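Local coordinates for protein multisubunit Na+/H+ antiporter, D subunit (Anoxybacillus flavithermus, PDB 6Z16) that probably forms one of the membrane-embedded, ion-translocating subunits of a multisubunit Na+/H+ antiporter and belongs to the complex I-related antiporter family, at residues Y95-I100 with P237-L241; V300-I304 with K337-F341; G55-L59 with Y483-K489. One frame throughout, in Å; residues are numbered along the deposited sequence.

Contact 1: Y95-I100 with P237-L241; sequences YSFYAI and PTPVL. With PTY (phosphatidylethanolamine), chain Z.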
ATOM      1  N   TYR D  95      63.795  12.904   2.248  1.00 34.56           N
ATOM      2  CA  TYR D  95      64.529  12.679   1.007  1.00 35.75           C
ATOM      3  C   TYR D  95      63.582  12.575  -0.184  1.00 41.20           C
ATOM      4  O   TYR D  95      63.933  12.996  -1.290  1.00 39.29           O
ATOM      5  CB  TYR D  95      65.385  11.415   1.113  1.00 40.67           C
ATOM      6  CG  TYR D  95      66.395  11.281  -0.006  1.00 33.53           C
ATOM      7  CD1 TYR D  95      67.629  11.900   0.075  1.00 35.76           C
ATOM      8  CD2 TYR D  95      66.100  10.571  -1.158  1.00 29.13           C
ATOM      9  CE1 TYR D  95      68.548  11.790  -0.946  1.00 40.41           C
ATOM     10  CE2 TYR D  95      67.008  10.468  -2.182  1.00 36.92           C
ATOM     11  CZ  TYR D  95      68.226  11.079  -2.072  1.00 41.53           C
ATOM     12  OH  TYR D  95      69.124  10.966  -3.102  1.00 42.54           O
ATOM     13  N   SER D  96      62.375  12.044   0.032  1.00 39.59           N
ATOM     14  CA  SER D  96      61.367  11.975  -1.018  1.00 31.39           C
ATOM     15  C   SER D  96      60.855  13.354  -1.394  1.00 36.66           C
ATOM     16  O   SER D  96      60.482  13.573  -2.551  1.00 36.85           O
ATOM     17  CB  SER D  96      60.205  11.101  -0.560  1.00 27.72           C
ATOM     18  OG  SER D  96      60.638   9.793  -0.255  1.00 27.58           O
ATOM     19  N   PHE D  97      60.784  14.269  -0.419  1.00 36.96           N
ATOM     20  CA  PHE D  97      60.424  15.656  -0.716  1.00 32.14           C
ATOM     21  C   PHE D  97      61.432  16.275  -1.665  1.00 30.06           C
ATOM     22  O   PHE D  97      61.061  16.971  -2.616  1.00 29.42           O
ATOM     23  CB  PHE D  97      60.367  16.517   0.549  1.00 29.65           C
ATOM     24  CG  PHE D  97      59.257  16.181   1.498  1.00 30.51           C
ATOM     25  CD1 PHE D  97      58.216  15.352   1.137  1.00 32.22           C
ATOM     26  CD2 PHE D  97      59.257  16.729   2.767  1.00 29.12           C
ATOM     27  CE1 PHE D  97      57.217  15.060   2.026  1.00 35.69           C
ATOM     28  CE2 PHE D  97      58.262  16.443   3.654  1.00 27.81           C
ATOM     29  CZ  PHE D  97      57.241  15.607   3.285  1.00 34.67           C
ATOM     30  N   TYR D  98      62.718  16.037  -1.421  1.00 43.01           N
ATOM     31  CA  TYR D  98      63.706  16.666  -2.298  1.00 42.66           C
ATOM     32  C   TYR D  98      63.959  15.904  -3.598  1.00 42.24           C
ATOM     33  O   TYR D  98      64.426  16.512  -4.566  1.00 32.85           O
ATOM     34  CB  TYR D  98      65.030  16.859  -1.562  1.00 35.24           C
ATOM     35  CG  TYR D  98      64.971  17.887  -0.467  1.00 30.82           C
ATOM     36  CD1 TYR D  98      65.101  19.237  -0.749  1.00 31.16           C
ATOM     37  CD2 TYR D  98      64.778  17.506   0.850  1.00 35.63           C
ATOM     38  CE1 TYR D  98      65.043  20.174   0.257  1.00 36.39           C
ATOM     39  CE2 TYR D  98      64.718  18.430   1.855  1.00 34.75           C
ATOM     40  CZ  TYR D  98      64.852  19.762   1.554  1.00 41.19           C
ATOM     41  OH  TYR D  98      64.795  20.690   2.559  1.00 38.76           O
ATOM     42  N   ALA D  99      63.649  14.608  -3.659  1.00 42.62           N
ATOM     43  CA  ALA D  99      64.161  13.728  -4.706  1.00 43.17           C
ATOM     44  C   ALA D  99      63.139  13.369  -5.777  1.00 54.04           C
ATOM     45  O   ALA D  99      63.439  13.482  -6.969  1.00 53.10           O
ATOM     46  CB  ALA D  99      64.694  12.441  -4.077  1.00 36.59           C
ATOM     47  N   ILE D 100      61.962  12.889  -5.370  1.00 55.43           N
ATOM     48  CA  ILE D 100      60.907  12.505  -6.303  1.00 44.36           C
ATOM     49  C   ILE D 100      60.415  13.737  -7.048  1.00 54.82           C
ATOM     50  O   ILE D 100      60.150  14.782  -6.442  1.00 57.05           O
ATOM     51  CB  ILE D 100      59.756  11.824  -5.548  1.00 49.25           C
ATOM     52  CG1 ILE D 100      60.241  10.566  -4.835  1.00 71.14           C
ATOM     53  CG2 ILE D 100      58.629  11.463  -6.478  1.00 51.47           C
ATOM     54  CD1 ILE D 100      60.720   9.489  -5.767  1.00 80.11           C
ATOM     55  N   PRO D 237      63.595   3.817  -7.769  1.00 53.08           N
ATOM     56  CA  PRO D 237      64.308   5.051  -7.409  1.00 62.59           C
ATOM     57  C   PRO D 237      64.814   5.028  -5.973  1.00 53.69           C
ATOM     58  O   PRO D 237      64.514   4.131  -5.185  1.00 54.01           O
ATOM     59  CB  PRO D 237      63.255   6.143  -7.611  1.00 61.52           C
ATOM     60  CG  PRO D 237      62.319   5.577  -8.594  1.00 55.03           C
ATOM     61  CD  PRO D 237      62.243   4.120  -8.270  1.00 57.44           C
ATOM     62  N   THR D 238      65.563   6.088  -5.634  1.00 46.92           N
ATOM     63  CA  THR D 238      66.431   6.055  -4.455  1.00 50.18           C
ATOM     64  C   THR D 238      65.699   6.040  -3.110  1.00 53.19           C
ATOM     65  O   THR D 238      66.056   5.196  -2.267  1.00 56.46           O
ATOM     66  CB  THR D 238      67.457   7.192  -4.542  1.00 46.88           C
ATOM     67  OG1 THR D 238      68.293   6.998  -5.688  1.00 44.36           O
ATOM     68  CG2 THR D 238      68.312   7.242  -3.297  1.00 49.85           C
ATOM     69  N   PRO D 239      64.704   6.904  -2.817  1.00 44.86           N
ATOM     70  CA  PRO D 239      64.054   6.770  -1.500  1.00 41.64           C
ATOM     71  C   PRO D 239      63.192   5.526  -1.377  1.00 41.57           C
ATOM     72  O   PRO D 239      63.087   4.964  -0.278  1.00 42.17           O
ATOM     73  CB  PRO D 239      63.220   8.047  -1.384  1.00 41.09           C
ATOM     74  CG  PRO D 239      62.936   8.424  -2.754  1.00 40.65           C
ATOM     75  CD  PRO D 239      64.141   8.071  -3.536  1.00 34.27           C
ATOM     76  N   VAL D 240      62.612   5.065  -2.489  1.00 46.34           N
ATOM     77  CA  VAL D 240      61.900   3.792  -2.515  1.00 47.56           C
ATOM     78  C   VAL D 240      62.858   2.649  -2.211  1.00 41.02           C
ATOM     79  O   VAL D 240      62.545   1.738  -1.433  1.00 38.47           O
ATOM     80  CB  VAL D 240      61.216   3.612  -3.883  1.00 45.86           C
ATOM     81  CG1 VAL D 240      60.500   2.289  -3.958  1.00 37.28           C
ATOM     82  CG2 VAL D 240      60.270   4.757  -4.159  1.00 38.04           C
ATOM     83  N   LEU D 241      64.062   2.715  -2.780  1.00 43.48           N
ATOM     84  CA  LEU D 241      65.078   1.699  -2.545  1.00 41.96           C
ATOM     85  C   LEU D 241      65.589   1.731  -1.112  1.00 39.02           C
ATOM     86  O   LEU D 241      65.892   0.682  -0.536  1.00 42.97           O
ATOM     87  CB  LEU D 241      66.221   1.898  -3.530  1.00 32.28           C
ATOM     88  CG  LEU D 241      67.404   0.964  -3.428  1.00 27.93           C
ATOM     89  CD1 LEU D 241      66.959  -0.456  -3.569  1.00 40.29           C
ATOM     90  CD2 LEU D 241      68.354   1.325  -4.520  1.00 34.87           C
TER
HETATM   91  C1  PTY Z 502      60.870  20.757   2.898  1.00130.69           C
HETATM   92  C2  PTY Z 502      63.280  21.149  -4.348  1.00137.86           C
HETATM   93  C3  PTY Z 502      62.203  20.927  -3.269  1.00137.85           C
HETATM   94  O4  PTY Z 502      60.865  20.882   4.338  1.00113.54           O
HETATM   95  C5  PTY Z 502      60.251  22.022   0.851  1.00145.67           C
HETATM   96  C6  PTY Z 502      60.700  22.117   2.283  1.00138.78           C
HETATM   97  O7  PTY Z 502      62.010  22.765   2.294  1.00130.75           O
HETATM   98  C8  PTY Z 502      62.050  24.082   2.544  1.00131.73           C
HETATM   99  O10 PTY Z 502      61.073  24.759   2.715  1.00130.85           O
HETATM  100  C11 PTY Z 502      63.463  24.581   2.593  1.00133.42           C
HETATM  101  C12 PTY Z 502      64.311  23.812   3.596  1.00140.85           C
HETATM  102  C13 PTY Z 502      65.779  24.213   3.600  1.00140.04           C
HETATM  103  C14 PTY Z 502      66.642  23.264   4.419  1.00135.27           C
HETATM  104  C15 PTY Z 502      66.151  23.082   5.846  1.00134.17           C
HETATM  105  C16 PTY Z 502      66.573  21.773   6.484  1.00128.93           C
HETATM  106  C17 PTY Z 502      65.917  20.555   5.856  1.00134.47           C
HETATM  107  C18 PTY Z 502      66.257  19.253   6.552  1.00142.81           C
HETATM  108  C19 PTY Z 502      65.951  19.254   8.037  1.00139.95           C
HETATM  109  C20 PTY Z 502      66.871  18.358   8.848  1.00131.49           C
HETATM  110  C21 PTY Z 502      66.733  16.880   8.546  1.00112.02           C
HETATM  111  C22 PTY Z 502      65.470  16.262   9.104  1.00103.43           C
HETATM  112  C23 PTY Z 502      65.399  14.764   8.914  1.00114.83           C
HETATM  113  C24 PTY Z 502      64.354  14.095   9.785  1.00123.28           C
HETATM  114  C30 PTY Z 502      61.960  20.476   4.973  1.00100.54           C
HETATM  115  C31 PTY Z 502      61.759  20.448   6.456  1.00 93.78           C
HETATM  116  O30 PTY Z 502      62.968  20.150   4.414  1.00114.22           O
HETATM  117  C32 PTY Z 502      61.561  19.027   6.960  1.00 82.35           C
HETATM  118  C33 PTY Z 502      61.623  18.882   8.469  1.00 79.59           C
HETATM  119  C34 PTY Z 502      61.611  17.427   8.903  1.00 94.25           C
HETATM  120  C35 PTY Z 502      61.827  17.193  10.385  1.00100.02           C
HETATM  121  C36 PTY Z 502      60.722  17.733  11.270  1.00113.01           C
HETATM  122  C37 PTY Z 502      60.880  17.358  12.737  1.00105.22           C
HETATM  123  C38 PTY Z 502      59.802  17.933  13.642  1.00 96.63           C
HETATM  124  P1  PTY Z 502      61.970  22.474  -1.118  1.00167.74           P
HETATM  125  O11 PTY Z 502      62.758  21.462  -2.046  1.00147.18           O
HETATM  126  O12 PTY Z 502      63.010  23.371  -0.461  1.00163.38           O
HETATM  127  O13 PTY Z 502      60.917  23.188  -1.867  1.00171.70           O
HETATM  128  O14 PTY Z 502      61.350  21.564   0.038  1.00150.49           O
HETATM  129  N1  PTY Z 502      63.001  20.281  -5.496  1.00137.77           N
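Tyr95 and Pro239 meet where the last turn of transmembrane helix 76-99 packs against the first turn of helix 238-247, a helix-end junction within the antiporter-like fold shared with complex I. From CB, which heads toward the other segment, the Tyr95 side chain is swung with CG opposite the backbone N (chi1 -167°), and one edge of its ring comes up to the proline. CD2 lies 3.8 Å from Pro239 CB, and Pro239 CD sits in the ring plane at that edge. One atom farther out, CE2 lies 3.7 Å from the methyl CG2 of Thr238, which also touches the terminal OH. Pro239 suits its place: in a first helical turn the missing amide hydrogen costs no bond, while its ring carbons CB, CG and CD are shared out among Tyr95, Ser96 and Ile100. Its CG reaches CD1 of Ile100 at 3.9 Å, and its CB borders the hydroxyl of Ser96. That hydroxyl is bonded to Cys92 O of its own helix, and more weakly to Tyr109 OH, so it can face carbon at little cost. Pro237 is the N-cap, and its O accepts Leu241 N. Tyr98 leaves this junction behind and helps line a lipid pocket, where its OH donates a 2.7 Å hydrogen bond to O30, an ester carbonyl oxygen of the phosphatidylethanolamine.

Contact 2: V300-I304 with K337-F341; sequences VIYNI and KAMLF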
ATOM      1  N   VAL D 300      75.863  -2.245  -2.246  1.00 21.62           N
ATOM      2  CA  VAL D 300      75.009  -2.113  -1.065  1.00 23.97           C
ATOM      3  C   VAL D 300      73.981  -3.251  -0.992  1.00 34.13           C
ATOM      4  O   VAL D 300      73.631  -3.715   0.104  1.00 32.48           O
ATOM      5  CB  VAL D 300      74.350  -0.720  -1.054  1.00 24.93           C
ATOM      6  CG1 VAL D 300      73.584  -0.487   0.233  1.00 30.36           C
ATOM      7  CG2 VAL D 300      75.394   0.348  -1.227  1.00 25.45           C
ATOM      8  N   ILE D 301      73.542  -3.761  -2.150  1.00 31.39           N
ATOM      9  CA  ILE D 301      72.617  -4.898  -2.210  1.00 35.10           C
ATOM     10  C   ILE D 301      73.257  -6.160  -1.630  1.00 32.18           C
ATOM     11  O   ILE D 301      72.664  -6.870  -0.798  1.00 29.60           O
ATOM     12  CB  ILE D 301      72.154  -5.104  -3.667  1.00 40.35           C
ATOM     13  CG1 ILE D 301      71.101  -4.076  -4.064  1.00 29.66           C
ATOM     14  CG2 ILE D 301      71.656  -6.497  -3.922  1.00 43.64           C
ATOM     15  CD1 ILE D 301      70.938  -3.954  -5.549  1.00 19.24           C
ATOM     16  N   TYR D 302      74.486  -6.455  -2.043  1.00 26.57           N
ATOM     17  CA  TYR D 302      75.139  -7.625  -1.478  1.00 23.78           C
ATOM     18  C   TYR D 302      75.578  -7.413  -0.035  1.00 28.00           C
ATOM     19  O   TYR D 302      75.701  -8.396   0.705  1.00 31.15           O
ATOM     20  CB  TYR D 302      76.294  -8.055  -2.372  1.00 18.35           C
ATOM     21  CG  TYR D 302      75.799  -8.767  -3.605  1.00 27.24           C
ATOM     22  CD1 TYR D 302      75.401 -10.092  -3.539  1.00 28.36           C
ATOM     23  CD2 TYR D 302      75.723  -8.125  -4.826  1.00 22.38           C
ATOM     24  CE1 TYR D 302      74.939 -10.749  -4.651  1.00 32.16           C
ATOM     25  CE2 TYR D 302      75.263  -8.772  -5.940  1.00 26.80           C
ATOM     26  CZ  TYR D 302      74.876 -10.085  -5.849  1.00 30.08           C
ATOM     27  OH  TYR D 302      74.422 -10.740  -6.965  1.00 32.07           O
ATOM     28  N   ASN D 303      75.743  -6.164   0.411  1.00 27.87           N
ATOM     29  CA  ASN D 303      75.937  -5.952   1.844  1.00 30.70           C
ATOM     30  C   ASN D 303      74.663  -6.215   2.640  1.00 34.56           C
ATOM     31  O   ASN D 303      74.749  -6.670   3.791  1.00 37.94           O
ATOM     32  CB  ASN D 303      76.458  -4.547   2.137  1.00 43.15           C
ATOM     33  CG  ASN D 303      77.871  -4.341   1.660  1.00 49.12           C
ATOM     34  OD1 ASN D 303      78.180  -3.387   0.961  1.00 51.48           O
ATOM     35  ND2 ASN D 303      78.731  -5.270   2.000  1.00 41.85           N
ATOM     36  N   ILE D 304      73.488  -5.942   2.050  1.00 35.15           N
ATOM     37  CA  ILE D 304      72.222  -6.360   2.664  1.00 41.03           C
ATOM     38  C   ILE D 304      72.200  -7.869   2.849  1.00 43.71           C
ATOM     39  O   ILE D 304      71.864  -8.374   3.929  1.00 39.83           O
ATOM     40  CB  ILE D 304      71.013  -5.910   1.822  1.00 38.07           C
ATOM     41  CG1 ILE D 304      70.898  -4.403   1.723  1.00 33.87           C
ATOM     42  CG2 ILE D 304      69.711  -6.462   2.385  1.00 30.29           C
ATOM     43  CD1 ILE D 304      69.904  -4.022   0.682  1.00 35.51           C
ATOM     44  N   LYS D 337      71.678   0.564   6.363  1.00 47.01           N
ATOM     45  CA  LYS D 337      71.424   0.299   4.952  1.00 47.00           C
ATOM     46  C   LYS D 337      70.537   1.364   4.330  1.00 48.64           C
ATOM     47  O   LYS D 337      70.758   1.734   3.161  1.00 51.34           O
ATOM     48  CB  LYS D 337      70.820  -1.087   4.762  1.00 51.13           C
ATOM     49  CG  LYS D 337      71.771  -2.167   5.185  1.00 69.55           C
ATOM     50  CD  LYS D 337      72.981  -2.229   4.290  1.00 73.65           C
ATOM     51  CE  LYS D 337      74.022  -3.100   4.932  1.00 70.10           C
ATOM     52  NZ  LYS D 337      73.501  -4.452   5.184  1.00 64.30           N
ATOM     53  N   ALA D 338      69.568   1.900   5.093  1.00 41.35           N
ATOM     54  CA  ALA D 338      68.824   3.059   4.590  1.00 40.51           C
ATOM     55  C   ALA D 338      69.747   4.256   4.343  1.00 43.19           C
ATOM     56  O   ALA D 338      69.653   4.921   3.293  1.00 38.77           O
ATOM     57  CB  ALA D 338      67.710   3.428   5.564  1.00 43.01           C
ATOM     58  N   MET D 339      70.688   4.495   5.270  1.00 45.65           N
ATOM     59  CA  MET D 339      71.662   5.578   5.137  1.00 42.25           C
ATOM     60  C   MET D 339      72.531   5.420   3.895  1.00 38.34           C
ATOM     61  O   MET D 339      72.769   6.389   3.161  1.00 37.32           O
ATOM     62  CB  MET D 339      72.548   5.591   6.375  1.00 49.12           C
ATOM     63  CG  MET D 339      73.466   6.765   6.544  1.00 60.80           C
ATOM     64  SD  MET D 339      74.662   6.327   7.808  1.00 93.56           S
ATOM     65  CE  MET D 339      73.559   5.958   9.159  1.00101.33           C
ATOM     66  N   LEU D 340      73.010   4.201   3.646  1.00 41.92           N
ATOM     67  CA  LEU D 340      73.916   3.982   2.526  1.00 48.65           C
ATOM     68  C   LEU D 340      73.216   4.100   1.187  1.00 43.63           C
ATOM     69  O   LEU D 340      73.824   4.588   0.225  1.00 36.58           O
ATOM     70  CB  LEU D 340      74.594   2.628   2.650  1.00 54.07           C
ATOM     71  CG  LEU D 340      75.630   2.616   3.763  1.00 58.14           C
ATOM     72  CD1 LEU D 340      76.145   1.229   3.968  1.00 61.18           C
ATOM     73  CD2 LEU D 340      76.760   3.563   3.418  1.00 42.63           C
ATOM     74  N   PHE D 341      71.945   3.686   1.097  1.00 42.77           N
ATOM     75  CA  PHE D 341      71.236   3.935  -0.156  1.00 36.74           C
ATOM     76  C   PHE D 341      70.998   5.419  -0.398  1.00 37.46           C
ATOM     77  O   PHE D 341      71.060   5.868  -1.553  1.00 32.61           O
ATOM     78  CB  PHE D 341      69.915   3.184  -0.213  1.00 28.04           C
ATOM     79  CG  PHE D 341      70.063   1.739  -0.503  1.00 21.04           C
ATOM     80  CD1 PHE D 341      70.564   1.334  -1.721  1.00 19.92           C
ATOM     81  CD2 PHE D 341      69.635   0.788   0.398  1.00 23.07           C
ATOM     82  CE1 PHE D 341      70.688   0.010  -2.020  1.00 21.58           C
ATOM     83  CE2 PHE D 341      69.753  -0.538   0.107  1.00 26.84           C
ATOM     84  CZ  PHE D 341      70.279  -0.931  -1.109  1.00 21.48           C
TER
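Two bends in the Lys337 chain, at chi2 (-67°) and chi4 (58°), carry its amine across to the backbone of Asn303 and bring its CD across CG1 of Ile304. On the facing helix, Val300 has CG1 opposite its backbone N, and from there this methyl lies over the Phe341 ring. The segments run antiparallel, at 172°, with their axes 10.7 Å apart, spacious enough for a full layer of side chains between them. Val300 CG1 stands 3.7 Å from the centroid of the Phe341 ring, a CH-pi contact over one face, and the same methyl also lies 4.1 Å from Leu340 CB. The Ile304 and Phe341 side chains cross at about a right angle, and CD1 of Ile304 lies in the ring plane, 3.5 Å from Phe341 CE2. The benzyl group is thus covered on one face by a beta-branched valine and bounded at its rim by the longer isoleucine, whose reach suits an edge position. Ile304 serves the lysine too, since its CG1 packs 4.0 Å from Lys337 CD. The amine NZ makes only a weak hydrogen bond to Asn303 O, at 2.9 Å; its stronger partner is Asp333, one turn earlier on helix 320-351, which forms a salt bridge with it. Helices 367-381 and 405-429 flank the pair, touching Leu340 and Asn303. A buried amine beside an aromatic and aliphatic layer needs such oxygen partners, and the buried Lys337-Asp333 salt bridge is consistent with the charged residues found in the membrane interior of complex I-like antiporter subunits.

Contact 3: G55-L59 with Y483-K489; sequences GIQTL and YIEAVLK
Thr58 and Val487 approach to 6.3 Å between their CA atoms, where the extended backbone of strand 57-60 passes the end of the C-terminal helix 481-487. Ile56 and Thr58, two residues apart, both direct their side chains at that helix, as extended geometry requires, while Gln57 and Leu59 turn from it. Ile56 divides its contacts between two branches. Its CG2 meets CB of Ala486 at 3.7 Å, and its extended CG1 arm carries CD1 to within 4.0 Å of Tyr483 CD1, crossing the tyrosine at roughly a right angle. Alanine suits the middle of this surface because its single methyl lets the strand come near. Thr58, with chi1 61°, has its methyl lying beside the backbone N, and this CG2 touches Val487 CG2 at 4.0 Å. Its OG1 lies 3.8 Å from Ala486 O and 3.9 Å from Lys489 CE, part of an extended, exposed side chain that runs past the threonine in the opposite direction. An inverse gamma turn centred on Leu488, with a weak 2.8 Å bond from Lys489 N to Val487 O, follows the helix. Strand 57-60 pairs with 71-74 in a two-stranded antiparallel sheet, and Val73 of the second strand touches Ile56, Thr58, Tyr483 and Val487, knitting both sides together. Behind the C-terminal helix lie helix 189-198, which meets Tyr483 and Val487, and helix 249-263, against which Tyr483 rests; on the far side of the strand, Leu59 packs on Pro92 of a neighbouring subunit.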
ATOM      1  N   GLY D  55      54.812  -4.296  32.027  1.00 62.89           N
ATOM      2  CA  GLY D  55      55.120  -5.459  31.215  1.00 66.60           C
ATOM      3  C   GLY D  55      54.752  -5.433  29.745  1.00 72.88           C
ATOM      4  O   GLY D  55      54.506  -4.380  29.150  1.00 79.39           O
ATOM      5  N   ILE D  56      54.731  -6.624  29.153  1.00 67.55           N
ATOM      6  CA  ILE D  56      54.422  -6.787  27.741  1.00 60.47           C
ATOM      7  C   ILE D  56      52.956  -6.457  27.483  1.00 54.36           C
ATOM      8  O   ILE D  56      52.068  -6.828  28.260  1.00 52.07           O
ATOM      9  CB  ILE D  56      54.798  -8.221  27.323  1.00 71.80           C
ATOM     10  CG1 ILE D  56      54.419  -8.540  25.879  1.00 70.99           C
ATOM     11  CG2 ILE D  56      54.295  -9.233  28.333  1.00 66.64           C
ATOM     12  CD1 ILE D  56      54.940  -9.878  25.443  1.00 71.84           C
ATOM     13  N   GLN D  57      52.700  -5.722  26.402  1.00 51.55           N
ATOM     14  CA  GLN D  57      51.384  -5.150  26.144  1.00 42.59           C
ATOM     15  C   GLN D  57      50.602  -6.053  25.201  1.00 49.28           C
ATOM     16  O   GLN D  57      51.033  -6.299  24.072  1.00 54.72           O
ATOM     17  CB  GLN D  57      51.516  -3.746  25.559  1.00 37.58           C
ATOM     18  CG  GLN D  57      52.157  -2.738  26.494  1.00 46.99           C
ATOM     19  CD  GLN D  57      51.358  -2.508  27.755  1.00 65.58           C
ATOM     20  OE1 GLN D  57      51.758  -2.920  28.840  1.00 78.73           O
ATOM     21  NE2 GLN D  57      50.216  -1.851  27.618  1.00 72.56           N
ATOM     22  N   THR D  58      49.458  -6.551  25.662  1.00 50.46           N
ATOM     23  CA  THR D  58      48.580  -7.379  24.847  1.00 43.79           C
ATOM     24  C   THR D  58      47.218  -6.716  24.732  1.00 34.44           C
ATOM     25  O   THR D  58      46.659  -6.256  25.730  1.00 32.17           O
ATOM     26  CB  THR D  58      48.410  -8.779  25.437  1.00 51.98           C
ATOM     27  OG1 THR D  58      47.832  -8.683  26.742  1.00 55.41           O
ATOM     28  CG2 THR D  58      49.742  -9.486  25.535  1.00 65.75           C
ATOM     29  N   LEU D  59      46.678  -6.679  23.518  1.00 33.97           N
ATOM     30  CA  LEU D  59      45.355  -6.117  23.288  1.00 39.81           C
ATOM     31  C   LEU D  59      44.547  -7.036  22.392  1.00 36.87           C
ATOM     32  O   LEU D  59      44.935  -7.294  21.250  1.00 39.41           O
ATOM     33  CB  LEU D  59      45.428  -4.729  22.660  1.00 46.83           C
ATOM     34  CG  LEU D  59      44.023  -4.162  22.477  1.00 45.49           C
ATOM     35  CD1 LEU D  59      43.303  -4.009  23.807  1.00 51.71           C
ATOM     36  CD2 LEU D  59      44.111  -2.851  21.822  1.00 46.42           C
ATOM     37  N   TYR D 483      55.540 -14.972  27.365  1.00 55.67           N
ATOM     38  CA  TYR D 483      54.719 -14.594  26.219  1.00 52.33           C
ATOM     39  C   TYR D 483      53.380 -15.319  26.244  1.00 52.14           C
ATOM     40  O   TYR D 483      52.335 -14.712  25.997  1.00 54.08           O
ATOM     41  CB  TYR D 483      55.462 -14.912  24.925  1.00 53.62           C
ATOM     42  CG  TYR D 483      54.810 -14.395  23.665  1.00 52.29           C
ATOM     43  CD1 TYR D 483      55.087 -13.128  23.191  1.00 52.38           C
ATOM     44  CD2 TYR D 483      53.898 -15.168  22.962  1.00 52.63           C
ATOM     45  CE1 TYR D 483      54.500 -12.657  22.036  1.00 63.08           C
ATOM     46  CE2 TYR D 483      53.292 -14.697  21.823  1.00 57.68           C
ATOM     47  CZ  TYR D 483      53.599 -13.447  21.360  1.00 62.68           C
ATOM     48  OH  TYR D 483      52.994 -12.989  20.213  1.00 55.27           O
ATOM     49  N   ILE D 484      53.388 -16.624  26.528  1.00 49.91           N
ATOM     50  CA  ILE D 484      52.140 -17.380  26.482  1.00 44.16           C
ATOM     51  C   ILE D 484      51.341 -17.292  27.771  1.00 49.33           C
ATOM     52  O   ILE D 484      50.194 -17.744  27.799  1.00 54.45           O
ATOM     53  CB  ILE D 484      52.350 -18.874  26.171  1.00 46.25           C
ATOM     54  CG1 ILE D 484      53.012 -19.586  27.346  1.00 65.47           C
ATOM     55  CG2 ILE D 484      53.183 -19.040  24.908  1.00 31.63           C
ATOM     56  CD1 ILE D 484      52.977 -21.089  27.239  1.00 73.84           C
ATOM     57  N   GLU D 485      51.909 -16.750  28.846  1.00 50.75           N
ATOM     58  CA  GLU D 485      51.101 -16.403  30.004  1.00 42.11           C
ATOM     59  C   GLU D 485      50.708 -14.938  30.015  1.00 41.10           C
ATOM     60  O   GLU D 485      49.923 -14.530  30.873  1.00 45.19           O
ATOM     61  CB  GLU D 485      51.833 -16.750  31.306  1.00 63.47           C
ATOM     62  CG  GLU D 485      51.993 -18.246  31.538  1.00 94.13           C
ATOM     63  CD  GLU D 485      52.667 -18.575  32.858  1.00107.10           C
ATOM     64  OE1 GLU D 485      53.081 -17.638  33.573  1.00108.96           O
ATOM     65  OE2 GLU D 485      52.789 -19.775  33.180  1.00100.95           O
ATOM     66  N   ALA D 486      51.237 -14.140  29.091  1.00 44.68           N
ATOM     67  CA  ALA D 486      50.735 -12.786  28.912  1.00 39.15           C
ATOM     68  C   ALA D 486      49.488 -12.760  28.043  1.00 38.95           C
ATOM     69  O   ALA D 486      48.546 -12.018  28.330  1.00 41.85           O
ATOM     70  CB  ALA D 486      51.807 -11.905  28.288  1.00 34.49           C
ATOM     71  N   VAL D 487      49.468 -13.555  26.977  1.00 38.20           N
ATOM     72  CA  VAL D 487      48.330 -13.554  26.065  1.00 33.50           C
ATOM     73  C   VAL D 487      47.198 -14.401  26.623  1.00 33.48           C
ATOM     74  O   VAL D 487      46.102 -13.904  26.898  1.00 27.88           O
ATOM     75  CB  VAL D 487      48.762 -14.050  24.676  1.00 30.76           C
ATOM     76  CG1 VAL D 487      47.599 -14.005  23.716  1.00 32.62           C
ATOM     77  CG2 VAL D 487      49.922 -13.248  24.169  1.00 20.43           C
ATOM     78  N   LEU D 488      47.454 -15.693  26.809  1.00 42.61           N
ATOM     79  CA  LEU D 488      46.450 -16.618  27.319  1.00 49.50           C
ATOM     80  C   LEU D 488      46.288 -16.388  28.813  1.00 64.57           C
ATOM     81  O   LEU D 488      46.933 -17.054  29.626  1.00 74.28           O
ATOM     82  CB  LEU D 488      46.862 -18.056  27.029  1.00 47.46           C
ATOM     83  CG  LEU D 488      46.963 -18.456  25.559  1.00 50.08           C
ATOM     84  CD1 LEU D 488      47.550 -19.844  25.427  1.00 49.36           C
ATOM     85  CD2 LEU D 488      45.607 -18.398  24.910  1.00 50.92           C
ATOM     86  N   LYS D 489      45.418 -15.456  29.177  1.00 73.27           N
ATOM     87  CA  LYS D 489      45.206 -15.111  30.574  1.00 81.59           C
ATOM     88  C   LYS D 489      44.205 -16.050  31.232  1.00 86.70           C
ATOM     89  O   LYS D 489      43.293 -15.608  31.928  1.00 89.45           O
ATOM     90  CB  LYS D 489      44.723 -13.669  30.689  1.00 87.08           C
ATOM     91  CG  LYS D 489      45.748 -12.644  30.254  1.00 88.75           C
ATOM     92  CD  LYS D 489      45.193 -11.243  30.376  1.00 91.31           C
ATOM     93  CE  LYS D 489      46.199 -10.212  29.905  1.00 92.67           C
ATOM     94  NZ  LYS D 489      45.648  -8.831  29.985  1.00 96.61           N
TER

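In the fold
Contacts 1 and 2 are buried among the membrane helices and adjoin each other: Leu241 CD2 of helix 238-247 lies 3.6 Å from Phe341 CD1 of helix 320-351, so that phenylalanine links the two. Contact 3, about 39 Å from contact 1 and 36 Å from contact 2 between centres, is partly exposed and joins strand 57-60 to the C-terminal helix; the chain segment it closes contains the other two. Contact 1 pairs helix ends through a proline beside a lipid pocket. Contact 2, nearest the chain's centre, adds a buried salt-bridged lysine to aromatic packing. Contact 3 mixes small aliphatic and aromatic contacts with an exposed lysine, as its surface position allows.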